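Local atomic coordinates of thrombospondin related anonymous protein (Plasmodium falciparum, PDB entry 4F1J), a protein that probably mediates adhesion of the parasite to host surfaces through its extracellular, magnesium-binding von Willebrand factor A domain, the part present here. Residues L32-I37 with I77-L82; L40-N45 with K70-A75; N52-N57 with G90-S95; Q116-L121 with V144-F149; I155-N160 with N174-S179. All blocks are in the same frame, centred on the assembly; numbering follows the deposited sequence. Where two conformers were deposited one is given.

Contact 1. Residues L32-I37 with I77-L82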
# COMPACT_ATOMS: atom_id res chain seq x y z
N LEU A 32 8.10 7.61 4.77
CA LEU A 32 7.40 6.40 5.23
C LEU A 32 7.42 5.32 4.14
O LEU A 32 7.68 4.15 4.44
CB LEU A 32 5.97 6.72 5.58
CG LEU A 32 5.03 5.56 5.86
CD1 LEU A 32 5.52 4.75 7.05
CD2 LEU A 32 3.60 6.10 6.10
N ALA A 33 7.09 5.71 2.91
CA ALA A 33 7.13 4.79 1.76
C ALA A 33 8.56 4.25 1.59
O ALA A 33 8.77 3.08 1.31
CB ALA A 33 6.68 5.50 0.49
N MET A 34 9.55 5.12 1.77
CA MET A 34 10.95 4.67 1.73
C MET A 34 11.30 3.61 2.78
O MET A 34 11.92 2.56 2.44
CB MET A 34 11.89 5.89 1.79
CG MET A 34 11.80 6.68 0.52
SD MET A 34 12.82 8.17 0.51
CE MET A 34 14.41 7.44 0.12
N LYS A 35 10.94 3.86 4.03
CA LYS A 35 11.17 2.92 5.12
C LYS A 35 10.38 1.62 4.90
O LYS A 35 10.84 0.55 5.23
CB LYS A 35 10.83 3.56 6.48
CG LYS A 35 11.27 2.70 7.66
CD LYS A 35 11.45 3.49 8.91
CE LYS A 35 11.89 2.57 10.08
NZ LYS A 35 12.12 3.30 11.36
N LEU A 36 9.18 1.71 4.34
CA LEU A 36 8.40 0.51 4.07
C LEU A 36 9.17 -0.39 3.10
O LEU A 36 9.34 -1.60 3.35
CB LEU A 36 7.04 0.91 3.47
CG LEU A 36 6.06 -0.20 3.06
CD1 LEU A 36 4.68 0.45 2.99
CD2 LEU A 36 6.35 -0.94 1.73
N ILE A 37 9.67 0.22 2.03
CA ILE A 37 10.45 -0.49 1.02
C ILE A 37 11.72 -1.08 1.62
O ILE A 37 12.11 -2.20 1.27
CB ILE A 37 10.73 0.42 -0.18
CG1 ILE A 37 9.41 0.59 -0.96
CG2 ILE A 37 11.89 -0.14 -1.08
CD1 ILE A 37 9.39 1.73 -1.95
N ILE A 77 14.97 5.52 -5.31
CA ILE A 77 15.12 6.68 -6.23
C ILE A 77 13.77 7.18 -6.73
O ILE A 77 13.49 8.40 -6.77
CB ILE A 77 15.94 6.32 -7.50
CG1 ILE A 77 17.43 6.29 -7.20
CG2 ILE A 77 15.66 7.30 -8.65
CD1 ILE A 77 18.25 5.73 -8.34
N ILE A 78 12.92 6.24 -7.15
CA ILE A 78 11.63 6.60 -7.69
C ILE A 78 10.74 7.18 -6.60
O ILE A 78 10.04 8.18 -6.82
CB ILE A 78 10.95 5.43 -8.43
CG1 ILE A 78 11.76 5.06 -9.67
CG2 ILE A 78 9.49 5.77 -8.79
CD1 ILE A 78 11.42 3.68 -10.22
N ILE A 79 10.75 6.57 -5.42
CA ILE A 79 9.93 7.08 -4.35
C ILE A 79 10.39 8.48 -3.97
O ILE A 79 9.57 9.38 -3.81
CB ILE A 79 9.92 6.15 -3.12
CG1 ILE A 79 9.24 4.82 -3.47
CG2 ILE A 79 9.23 6.85 -1.95
CD1 ILE A 79 7.83 4.96 -4.10
N LYS A 80 11.71 8.68 -3.90
CA LYS A 80 12.27 10.00 -3.56
C LYS A 80 11.88 11.05 -4.61
O LYS A 80 11.66 12.23 -4.28
CB LYS A 80 13.78 9.94 -3.40
CG LYS A 80 14.34 11.19 -2.72
CD LYS A 80 15.82 11.46 -3.05
CE LYS A 80 16.19 12.95 -2.77
NZ LYS A 80 15.92 13.39 -1.34
N SER A 81 11.74 10.62 -5.85
CA SER A 81 11.32 11.50 -6.94
C SER A 81 9.92 12.07 -6.75
O SER A 81 9.54 13.01 -7.45
CB SER A 81 11.42 10.81 -8.31
OG SER A 81 10.29 10.02 -8.61
N LEU A 82 9.14 11.52 -5.81
CA LEU A 82 7.79 12.03 -5.55
C LEU A 82 7.83 13.40 -4.88
O LEU A 82 6.81 14.07 -4.79
CB LEU A 82 7.00 11.05 -4.66
CG LEU A 82 6.65 9.72 -5.32
CD1 LEU A 82 6.04 8.77 -4.27
CD2 LEU A 82 5.72 9.89 -6.49
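Of residues 77-82, Ile79 carries the contact, meeting Ala33, Met34 and Ile37 of helix 22-38. Its CB lies 4.1 Å from Met34 CG, and there the side chain forks. The CG2 methyl, anti to the backbone N, settles between two neighbours: it is 3.6 Å from Met34 CG and 3.8 Å from the CB of Ala33. The other branch starts at CG1, which sits only 3.4 Å from Ile37 CD1, closer than carbons usually pack. Beyond it, CD1 ends 4.2 Å from the same methyl of Ile37. The two isoleucines reach toward each other tip to tip, whereas Met34 and Ile79 slide past one another in opposite directions. A bend at chi3 of Met34 (80°) turns its CE toward the CB of Lys80, a looser approach at 4.4 Å that borders the contact on its more exposed flank. Behind the interface the same residues continue into the sheet, Ala33 touching Met14 of strand 8-15 and Ile79 touching Ile61 of strand 58-62. Between residues 32-37 and 77-82, on neighbouring helices of the von Willebrand factor A domain, the contact is made by apolar carbon groups. It rests on shape and on the exclusion of water, without any polar bond between these two segments to fix their register.

Contact 2. Residues L40-N45 with K70-A75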
# COMPACT_ATOMS: atom_id res chain seq x y z
N LEU A 40 11.53 -4.74 2.83
CA LEU A 40 11.28 -5.77 1.81
C LEU A 40 12.57 -6.29 1.22
O LEU A 40 13.42 -5.50 0.80
CB LEU A 40 10.48 -5.18 0.65
CG LEU A 40 9.23 -4.36 1.02
CD1 LEU A 40 8.62 -3.78 -0.26
CD2 LEU A 40 8.24 -5.22 1.75
N ASN A 41 12.66 -7.62 1.10
CA ASN A 41 13.71 -8.21 0.28
C ASN A 41 13.30 -8.21 -1.18
O ASN A 41 12.75 -9.21 -1.69
CB ASN A 41 14.07 -9.61 0.76
CG ASN A 41 15.18 -10.19 -0.07
OD1 ASN A 41 15.91 -9.45 -0.72
ND2 ASN A 41 15.27 -11.53 -0.13
N LEU A 42 13.53 -7.10 -1.87
CA LEU A 42 13.25 -7.01 -3.29
C LEU A 42 14.29 -7.86 -4.03
O LEU A 42 15.49 -7.68 -3.84
CB LEU A 42 13.28 -5.58 -3.80
CG LEU A 42 12.19 -4.66 -3.21
CD1 LEU A 42 12.16 -3.33 -3.96
CD2 LEU A 42 10.76 -5.28 -3.17
N ASN A 43 13.82 -8.80 -4.84
CA ASN A 43 14.71 -9.77 -5.50
C ASN A 43 13.91 -10.57 -6.49
O ASN A 43 12.76 -10.92 -6.23
CB ASN A 43 15.32 -10.75 -4.49
CG ASN A 43 16.39 -11.65 -5.10
OD1 ASN A 43 16.11 -12.71 -5.73
ND2 ASN A 43 17.65 -11.27 -4.90
N GLU A 44 14.56 -10.95 -7.59
CA GLU A 44 13.89 -11.85 -8.55
C GLU A 44 13.14 -13.00 -7.85
O GLU A 44 12.00 -13.32 -8.21
CB GLU A 44 14.92 -12.40 -9.56
CG GLU A 44 14.29 -13.21 -10.67
CD GLU A 44 13.43 -12.37 -11.58
OE1 GLU A 44 12.20 -12.61 -11.65
OE2 GLU A 44 13.98 -11.44 -12.21
N ASN A 45 13.75 -13.63 -6.84
CA ASN A 45 13.18 -14.83 -6.20
C ASN A 45 12.44 -14.56 -4.88
O ASN A 45 12.08 -15.48 -4.11
CB ASN A 45 14.28 -15.90 -5.99
CG ASN A 45 14.42 -16.84 -7.18
OD1 ASN A 45 13.41 -17.36 -7.71
ND2 ASN A 45 15.65 -17.05 -7.63
N LYS A 70 12.40 -5.03 -8.39
CA LYS A 70 13.24 -6.09 -7.85
C LYS A 70 14.56 -5.57 -7.20
O LYS A 70 15.40 -6.36 -6.77
CB LYS A 70 13.55 -7.06 -8.99
CG LYS A 70 12.31 -7.83 -9.47
CD LYS A 70 12.57 -8.66 -10.73
CE LYS A 70 12.99 -7.84 -11.91
NZ LYS A 70 12.84 -8.59 -13.18
N ASN A 71 14.71 -4.25 -7.11
CA ASN A 71 15.93 -3.62 -6.60
C ASN A 71 15.61 -2.45 -5.70
O ASN A 71 15.03 -1.45 -6.15
CB ASN A 71 16.82 -3.18 -7.76
CG ASN A 71 18.13 -2.59 -7.29
OD1 ASN A 71 18.20 -1.44 -6.92
ND2 ASN A 71 19.18 -3.42 -7.27
N LYS A 72 15.99 -2.58 -4.43
CA LYS A 72 15.64 -1.59 -3.42
C LYS A 72 16.19 -0.21 -3.74
O LYS A 72 15.48 0.76 -3.63
CB LYS A 72 16.10 -2.04 -2.04
CG LYS A 72 15.36 -3.28 -1.55
CD LYS A 72 15.96 -3.83 -0.26
CE LYS A 72 15.44 -3.09 0.95
NZ LYS A 72 15.73 -3.82 2.20
N GLU A 73 17.46 -0.12 -4.13
CA GLU A 73 18.04 1.19 -4.46
C GLU A 73 17.32 1.90 -5.61
O GLU A 73 17.07 3.10 -5.53
CB GLU A 73 19.53 1.04 -4.79
CG GLU A 73 20.36 0.63 -3.57
N LYS A 74 16.94 1.16 -6.65
CA LYS A 74 16.22 1.73 -7.76
C LYS A 74 14.79 2.16 -7.36
O LYS A 74 14.31 3.20 -7.78
CB LYS A 74 16.22 0.79 -8.97
CG LYS A 74 17.63 0.67 -9.60
CD LYS A 74 17.68 -0.37 -10.71
CE LYS A 74 19.03 -0.33 -11.44
NZ LYS A 74 18.92 -0.92 -12.80
N ALA A 75 14.13 1.35 -6.53
CA ALA A 75 12.79 1.67 -6.05
C ALA A 75 12.82 2.95 -5.21
O ALA A 75 11.96 3.81 -5.34
CB ALA A 75 12.22 0.50 -5.25
O HOH W 1 17.25 -5.19 -3.67
O HOH W 2 10.54 -10.56 -12.98
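With chi1 near -64° in Leu42 and -66° in Lys72, each CG lies beside its own backbone N, and the two side chains cross obliquely with their CG atoms 3.8 Å apart. Leu42 CD1 continues to the CB of Ala75, at 4.0 Å, and Leu49 of strand 47-54 adjoins both residues. A bend at chi3 of Lys72 then brings CD and CE against Leu40 O. NZ makes a weak bond to Leu40 O at 3.2 Å; the carboxylate of Glu2 is its stronger partner, in a salt bridge, and it also reaches Gln38 O. At the other end Glu44 and Lys70 run side by side, pointing the same way. Lys70 NZ meets Glu44 OE2 on the syn side at 3.2 Å, in a salt bridge that a water shared with OE1 closes into a ring; His65 O holds the same ammonium. A second water links Leu42 O to Lys72 N. The contact thus ties the loop between helix 22-38 and strand 47-54 to the start of helix 72-80 in the von Willebrand factor A domain. Two local motifs frame it: an Asx turn, in which Asn43 OD1 accepts from Asn45 N, and the helix N-cap, in which Asn71 OD1 accepts from Lys74 N.

Contact 3. Residues N52-N57 with G90-S95; sequences NIFSNN and GRTNLS. With MG (magnesium ion), chain H; EDO (1,2-ethanediol), chain K.
Phe54 and Leu94 lie side by side, pointing the same way, with CZ of the ring 3.7 Å from Leu94 CD1, while the CG2 methyl of Thr92 approaches the ring at its edge. Next to this apolar pair the asparagines do the joining. Asn93 carries its CG anti to the backbone N (chi1 -165°), which swings ND2 to Asn56 O at 2.9 Å in a nearly straight bond, 171° at the hydrogen. The backbone N of Asn93 gives a second bond, 2.7 Å to Ser55 O. Asn56 answers with its own side chain, OD1 accepting from Arg91 N at 3.0 Å, and its carbonyl O stands over one face of the Arg91 guanidinium, whose NH1 is paired with Asp127. Magnesium is held directly by Ser95 OG at 2.1 Å, with Asp131 and four waters as its other ligands. The side chain of Thr92 lies about 4 Å from a separate magnesium, bound by Ser17, Ser19 and Asp123, which matches the metal-ion-dependent adhesion site of this family. Asn93 OD1 caps helix 94-106 at Asp96 N and accepts from a water that is itself bound to the Ser95 ion, which probably helps to place that water relative to the loop after strand 47-54.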
# COMPACT_ATOMS: atom_id res chain seq x y z
N ASN A 52 1.74 2.49 -6.95
CA ASN A 52 1.02 3.62 -7.52
C ASN A 52 0.74 4.67 -6.47
O ASN A 52 0.85 4.39 -5.27
CB ASN A 52 -0.24 3.23 -8.33
CG ASN A 52 -1.43 2.74 -7.51
OD1 ASN A 52 -1.70 3.20 -6.40
ND2 ASN A 52 -2.19 1.81 -8.10
N ILE A 53 0.44 5.87 -6.94
CA ILE A 53 -0.13 6.91 -6.08
C ILE A 53 -1.58 7.07 -6.49
O ILE A 53 -1.93 6.81 -7.66
CB ILE A 53 0.63 8.22 -6.17
CG1 ILE A 53 0.74 8.70 -7.61
CG2 ILE A 53 2.04 8.06 -5.55
CD1 ILE A 53 1.39 10.09 -7.78
N PHE A 54 -2.42 7.51 -5.58
CA PHE A 54 -3.82 7.74 -5.93
C PHE A 54 -4.41 8.90 -5.14
O PHE A 54 -4.20 9.05 -3.93
CB PHE A 54 -4.66 6.46 -5.76
CG PHE A 54 -4.90 6.06 -4.34
CD1 PHE A 54 -4.00 5.25 -3.68
CD2 PHE A 54 -6.03 6.48 -3.65
CE1 PHE A 54 -4.21 4.88 -2.36
CE2 PHE A 54 -6.21 6.13 -2.31
CZ PHE A 54 -5.29 5.34 -1.68
N SER A 55 -5.10 9.75 -5.87
CA SER A 55 -5.93 10.78 -5.25
C SER A 55 -7.15 10.92 -6.16
O SER A 55 -8.13 10.21 -5.95
CB SER A 55 -5.13 12.07 -5.00
OG SER A 55 -4.63 12.66 -6.18
N ASN A 56 -7.09 11.77 -7.19
CA ASN A 56 -8.19 11.87 -8.15
C ASN A 56 -8.33 10.56 -8.94
O ASN A 56 -9.43 10.13 -9.25
CB ASN A 56 -7.97 13.06 -9.11
CG ASN A 56 -8.10 14.41 -8.41
OD1 ASN A 56 -8.63 14.51 -7.30
ND2 ASN A 56 -7.63 15.48 -9.08
N ASN A 57 -7.18 9.99 -9.27
CA ASN A 57 -7.04 8.74 -10.02
C ASN A 57 -5.78 8.04 -9.53
O ASN A 57 -4.99 8.63 -8.79
CB ASN A 57 -6.91 9.04 -11.52
CG ASN A 57 -8.13 9.77 -12.06
OD1 ASN A 57 -9.19 9.18 -12.22
ND2 ASN A 57 -7.97 11.07 -12.33
N GLY A 90 -5.85 16.59 -4.39
CA GLY A 90 -6.99 15.84 -4.90
C GLY A 90 -7.66 14.95 -3.87
O GLY A 90 -7.36 15.04 -2.69
N ARG A 91 -8.56 14.11 -4.36
CA ARG A 91 -9.47 13.35 -3.49
C ARG A 91 -8.91 11.97 -3.17
O ARG A 91 -7.71 11.84 -3.07
CB ARG A 91 -10.89 13.33 -4.10
CG ARG A 91 -11.02 12.81 -5.50
CD ARG A 91 -12.47 12.97 -6.00
NE ARG A 91 -12.70 12.30 -7.28
CZ ARG A 91 -12.89 10.98 -7.43
NH1 ARG A 91 -12.88 10.13 -6.40
NH2 ARG A 91 -13.10 10.49 -8.64
N THR A 92 -9.76 10.96 -2.94
CA THR A 92 -9.29 9.65 -2.45
C THR A 92 -9.94 8.51 -3.23
O THR A 92 -10.81 7.80 -2.70
CB THR A 92 -9.57 9.51 -0.94
OG1 THR A 92 -9.14 10.71 -0.25
CG2 THR A 92 -8.89 8.28 -0.34
N ASN A 93 -9.47 8.34 -4.46
CA ASN A 93 -10.04 7.34 -5.37
C ASN A 93 -9.33 6.01 -5.14
O ASN A 93 -8.60 5.51 -6.02
CB ASN A 93 -9.89 7.82 -6.80
CG ASN A 93 -10.76 7.05 -7.79
OD1 ASN A 93 -11.30 5.98 -7.51
ND2 ASN A 93 -10.84 7.59 -8.98
N LEU A 94 -9.56 5.42 -3.98
CA LEU A 94 -9.00 4.10 -3.65
C LEU A 94 -9.50 3.04 -4.62
O LEU A 94 -8.75 2.13 -4.99
CB LEU A 94 -9.37 3.68 -2.22
CG LEU A 94 -8.85 2.30 -1.79
CD1 LEU A 94 -7.35 2.25 -1.88
CD2 LEU A 94 -9.34 1.93 -0.38
N SER A 95 -10.76 3.13 -5.03
CA SER A 95 -11.31 2.09 -5.90
C SER A 95 -10.57 2.02 -7.24
O SER A 95 -10.33 0.92 -7.73
CB SER A 95 -12.83 2.25 -6.05
OG SER A 95 -13.16 3.46 -6.72
MG MG H . -14.45 3.39 -8.43
C1 EDO K . -3.47 12.20 -8.97
O1 EDO K . -4.76 11.81 -9.41
C2 EDO K . -2.67 10.98 -8.65
O2 EDO K . -2.54 10.29 -9.89
O HOH W 3 -13.39 5.22 -8.85
O HOH W 4 -13.13 2.29 -9.47
O HOH W 5 -15.54 3.52 -10.21
O HOH W 6 -15.67 4.56 -7.34

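Contact 4. Residues Q116-L121 with V144-F149; sequences QLVVIL and VKIAVF
Ile120 CD1 occupies the apolar centre of this strand pair, 3.8 Å from Ile146 CG2 and 3.9 Å from Val148 CG2. Its CG1 lies beside the backbone N (chi1 -69°), which brings the terminal methyl to both partners. On the same face Val118 CG2 meets Val144 CG1 at 3.8 Å, and helix 94-106 covers this side through Leu94, Val101 and Leu105. The other face carries Leu117, Val119 and Leu121 opposite Lys145, Ala147 and Phe149. There Leu121 CD2 touches Phe149 CB at 3.7 Å, and Phe191 of helix 184-200 meets the Phe149 ring edge-to-face. Between the two faces runs the backbone, with five hydrogen bonds from Lys145 N to Gln116 O at one end to Phe149 N to Ile120 O, 2.8 Å, at the other. At the polar edge Gln116 sends its amide to Tyr11 and Asp9, while Lys145 stretches its chain to Glu198 O. Segments 116-121 and 145-149 run parallel, 18° apart in direction and 4.7 Å at closest approach of their axes. Linked through helix 129-141, their strands form a beta-alpha-beta crossover within the Rossmann-like sheet of a von Willebrand factor A domain.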
# COMPACT_ATOMS: atom_id res chain seq x y z
N GLN A 116 -0.08 -12.67 -3.33
CA GLN A 116 -0.46 -11.34 -3.82
C GLN A 116 -0.91 -10.51 -2.63
O GLN A 116 -1.85 -10.90 -1.91
CB GLN A 116 -1.59 -11.44 -4.85
CG GLN A 116 -1.27 -12.36 -6.03
CD GLN A 116 -0.20 -11.78 -6.91
OE1 GLN A 116 -0.31 -10.64 -7.33
NE2 GLN A 116 0.86 -12.56 -7.21
N LEU A 117 -0.22 -9.39 -2.40
CA LEU A 117 -0.43 -8.53 -1.24
C LEU A 117 -0.58 -7.08 -1.69
O LEU A 117 0.29 -6.56 -2.38
CB LEU A 117 0.75 -8.63 -0.26
CG LEU A 117 0.80 -7.65 0.91
CD1 LEU A 117 -0.43 -7.81 1.87
CD2 LEU A 117 2.13 -7.82 1.67
N VAL A 118 -1.64 -6.43 -1.23
CA VAL A 118 -1.83 -5.01 -1.43
C VAL A 118 -1.54 -4.32 -0.09
O VAL A 118 -2.03 -4.75 0.96
CB VAL A 118 -3.30 -4.68 -1.88
CG1 VAL A 118 -3.61 -3.17 -1.79
CG2 VAL A 118 -3.56 -5.14 -3.29
N VAL A 119 -0.72 -3.27 -0.12
CA VAL A 119 -0.51 -2.46 1.07
C VAL A 119 -0.88 -1.02 0.76
O VAL A 119 -0.30 -0.41 -0.17
CB VAL A 119 0.92 -2.51 1.56
CG1 VAL A 119 1.07 -1.61 2.78
CG2 VAL A 119 1.29 -3.96 1.92
N ILE A 120 -1.89 -0.54 1.48
CA ILE A 120 -2.44 0.81 1.29
C ILE A 120 -1.88 1.73 2.40
O ILE A 120 -1.99 1.41 3.57
CB ILE A 120 -3.98 0.79 1.36
CG1 ILE A 120 -4.60 0.07 0.16
CG2 ILE A 120 -4.50 2.22 1.45
CD1 ILE A 120 -5.97 -0.62 0.45
N LEU A 121 -1.31 2.87 2.01
CA LEU A 121 -0.99 3.95 2.94
C LEU A 121 -2.03 5.06 2.71
O LEU A 121 -2.17 5.55 1.60
CB LEU A 121 0.42 4.49 2.69
CG LEU A 121 1.59 3.49 2.62
CD1 LEU A 121 2.91 4.27 2.43
CD2 LEU A 121 1.60 2.58 3.83
N VAL A 144 -5.97 -12.36 -3.14
CA VAL A 144 -5.21 -11.19 -2.71
C VAL A 144 -5.50 -10.85 -1.24
O VAL A 144 -6.66 -10.79 -0.83
CB VAL A 144 -5.52 -9.97 -3.59
CG1 VAL A 144 -4.77 -8.73 -3.04
CG2 VAL A 144 -5.17 -10.25 -5.09
N LYS A 145 -4.43 -10.66 -0.46
CA LYS A 145 -4.54 -10.14 0.88
C LYS A 145 -4.34 -8.62 0.82
O LYS A 145 -3.53 -8.14 0.03
CB LYS A 145 -3.53 -10.80 1.81
CG LYS A 145 -3.95 -12.21 2.20
CD LYS A 145 -3.16 -12.79 3.35
CE LYS A 145 -3.77 -14.15 3.77
NZ LYS A 145 -2.83 -15.06 4.51
N ILE A 146 -5.04 -7.91 1.69
CA ILE A 146 -5.00 -6.45 1.71
C ILE A 146 -4.63 -5.98 3.11
O ILE A 146 -5.21 -6.43 4.09
CB ILE A 146 -6.37 -5.84 1.31
CG1 ILE A 146 -6.80 -6.35 -0.10
CG2 ILE A 146 -6.30 -4.28 1.38
CD1 ILE A 146 -8.23 -5.89 -0.54
N ALA A 147 -3.64 -5.09 3.19
CA ALA A 147 -3.22 -4.47 4.45
C ALA A 147 -3.39 -2.96 4.34
O ALA A 147 -3.24 -2.42 3.26
CB ALA A 147 -1.77 -4.83 4.78
N VAL A 148 -3.68 -2.31 5.46
CA VAL A 148 -3.85 -0.86 5.48
C VAL A 148 -3.09 -0.23 6.64
O VAL A 148 -3.18 -0.65 7.80
CB VAL A 148 -5.34 -0.45 5.60
CG1 VAL A 148 -5.46 1.07 5.76
CG2 VAL A 148 -6.16 -0.92 4.37
N PHE A 149 -2.36 0.83 6.32
CA PHE A 149 -1.65 1.65 7.30
C PHE A 149 -2.32 3.02 7.26
O PHE A 149 -2.15 3.77 6.29
CB PHE A 149 -0.17 1.74 6.92
CG PHE A 149 0.71 2.44 7.95
CD1 PHE A 149 0.89 3.82 7.90
CD2 PHE A 149 1.39 1.71 8.92
CE1 PHE A 149 1.71 4.47 8.80
CE2 PHE A 149 2.22 2.37 9.84
CZ PHE A 149 2.39 3.73 9.77

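Contact 5. Residues I155-N160 with N174-S179; sequences INVAFN and NLYADS. With EDO (1,2-ethanediol), chain L.
Tyr176 OH is the polar atom on which this contact turns, since groups from both segments gather round it. Asn160 ND2 donates to it at 3.3 Å; the N-H points almost straight at the oxygen, 165°, and the oxygen lies in the plane of the Asn160 amide. The hydroxyl in turn gives a weak bond to Asp178 OD2, 2.6 Å away and two residues further along the strand. Two methyl groups flank the oxygen: the CD1 of Ile155 stands 3.3 Å from it and also touches the CB of Asp178, while Val157 CG2 approaches both OH and the Asp178 carboxylate. Asn160 does more than donate. With its CG beside the backbone N (chi1 -67°), its CB comes to 3.4 Å from Tyr176 CE1, and the amide plane stands 47° from that of the ring. Val157 crosses the tyrosine at about a right angle, setting CG1 3.9 Å from CE2. The helix that supplies Val157 and Asn160 opens with Asn156 as its N-cap, OD1 accepting from Phe159 N. In this last beta-alpha-beta unit helix 157-163 packs on the outermost strand, 176-179, and the side chain of Ile155 lies about 5 Å from that of the metal ligand Asp123. The tyrosine hydroxyl links helix to strand through one bond from Asn160 and a weak one to Asp178.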
# COMPACT_ATOMS: atom_id res chain seq x y z
N ILE A 155 -8.90 9.25 9.01
CA ILE A 155 -9.22 7.88 8.69
C ILE A 155 -10.46 7.42 9.43
O ILE A 155 -10.88 8.03 10.44
CB ILE A 155 -8.05 6.90 9.02
CG1 ILE A 155 -7.64 7.00 10.50
CG2 ILE A 155 -6.83 7.18 8.13
CD1 ILE A 155 -6.66 5.89 10.95
N ASN A 156 -11.04 6.33 8.94
CA ASN A 156 -12.04 5.60 9.67
C ASN A 156 -11.54 4.19 9.98
O ASN A 156 -11.35 3.37 9.10
CB ASN A 156 -13.37 5.54 8.92
CG ASN A 156 -14.46 4.96 9.77
OD1 ASN A 156 -14.73 3.76 9.73
ND2 ASN A 156 -15.01 5.78 10.65
N VAL A 157 -11.32 3.93 11.26
CA VAL A 157 -10.75 2.65 11.68
C VAL A 157 -11.64 1.45 11.32
O VAL A 157 -11.14 0.43 10.83
CB VAL A 157 -10.44 2.68 13.19
CG1 VAL A 157 -10.03 1.31 13.69
CG2 VAL A 157 -9.40 3.73 13.48
N ALA A 158 -12.94 1.56 11.56
CA ALA A 158 -13.89 0.49 11.24
C ALA A 158 -13.78 0.12 9.76
O ALA A 158 -13.66 -1.06 9.40
CB ALA A 158 -15.32 0.94 11.57
N PHE A 159 -13.79 1.13 8.89
CA PHE A 159 -13.72 0.83 7.48
C PHE A 159 -12.39 0.19 7.09
O PHE A 159 -12.37 -0.73 6.29
CB PHE A 159 -13.93 2.05 6.59
CG PHE A 159 -13.63 1.77 5.17
CD1 PHE A 159 -14.58 1.13 4.38
CD2 PHE A 159 -12.36 2.00 4.64
CE1 PHE A 159 -14.30 0.81 3.08
CE2 PHE A 159 -12.09 1.68 3.36
CZ PHE A 159 -13.06 1.07 2.56
N ASN A 160 -11.29 0.69 7.63
CA ASN A 160 -9.99 0.09 7.31
C ASN A 160 -9.94 -1.38 7.74
O ASN A 160 -9.44 -2.23 7.02
CB ASN A 160 -8.87 0.86 7.98
CG ASN A 160 -8.70 2.27 7.44
OD1 ASN A 160 -9.12 2.61 6.33
ND2 ASN A 160 -8.08 3.11 8.25
N ASN A 174 -3.85 -8.07 12.38
CA ASN A 174 -2.45 -7.98 11.97
C ASN A 174 -2.25 -7.24 10.64
O ASN A 174 -1.19 -6.71 10.40
CB ASN A 174 -1.79 -9.35 11.97
CG ASN A 174 -1.60 -9.89 13.39
OD1 ASN A 174 -1.20 -9.14 14.29
ND2 ASN A 174 -1.92 -11.16 13.61
N LEU A 175 -3.30 -7.18 9.83
CA LEU A 175 -3.24 -6.47 8.54
C LEU A 175 -3.61 -4.99 8.63
O LEU A 175 -3.75 -4.35 7.60
CB LEU A 175 -4.16 -7.16 7.52
CG LEU A 175 -3.69 -8.57 7.11
CD1 LEU A 175 -4.69 -9.16 6.14
CD2 LEU A 175 -2.30 -8.54 6.50
N TYR A 176 -3.72 -4.46 9.84
CA TYR A 176 -4.04 -3.07 10.04
C TYR A 176 -3.17 -2.42 11.12
O TYR A 176 -2.94 -3.00 12.17
CB TYR A 176 -5.53 -2.89 10.38
CG TYR A 176 -5.88 -1.44 10.60
CD1 TYR A 176 -5.75 -0.52 9.57
CD2 TYR A 176 -6.28 -0.97 11.85
CE1 TYR A 176 -6.01 0.84 9.77
CE2 TYR A 176 -6.59 0.38 12.05
CZ TYR A 176 -6.45 1.28 11.01
OH TYR A 176 -6.75 2.62 11.20
N ALA A 177 -2.70 -1.21 10.86
CA ALA A 177 -2.12 -0.36 11.89
C ALA A 177 -2.43 1.07 11.54
O ALA A 177 -2.75 1.39 10.38
CB ALA A 177 -0.60 -0.61 12.01
N ASP A 178 -2.34 1.94 12.54
CA ASP A 178 -2.41 3.36 12.26
C ASP A 178 -1.41 4.15 13.13
O ASP A 178 -0.80 3.60 14.06
CB ASP A 178 -3.86 3.89 12.29
CG ASP A 178 -4.58 3.62 13.60
OD1 ASP A 178 -3.95 3.75 14.69
OD2 ASP A 178 -5.79 3.33 13.54
N SER A 179 -1.25 5.42 12.78
CA SER A 179 -0.23 6.29 13.38
C SER A 179 -0.56 7.76 13.20
O SER A 179 -1.15 8.15 12.20
CB SER A 179 1.12 6.04 12.71
OG SER A 179 2.16 6.82 13.32
C1 EDO L . -4.81 -11.36 11.32
O1 EDO L . -5.14 -10.70 12.54
C2 EDO L . -5.51 -10.78 10.09
O2 EDO L . -5.32 -9.37 9.93

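How the contacts relate
Contacts 1 and 2 share helix 72-80 and touch where Ile37 meets Lys72 and Ala75. Contact 1 leans on contact 4 through Leu32 and Leu36, which pack against Phe149, Leu121 and Val119. Contact 3 reaches contact 4 from the other face through Leu94 and Ile120, at 4.0 Å between their CD1 atoms. Contacts 4 and 5 are joined by neighbouring strands, with probable backbone bonds between Val148 and both Leu175 and Ala177. Contact 3 holds the Ser95 magnesium; the side chain of Ile155 in contact 5 is about 8 Å from the other magnesium, bound by Ser17, Ser19 and Asp123. Contacts 2 and 3, 25 Å apart between centres, lie on opposite sides of the domain's centre.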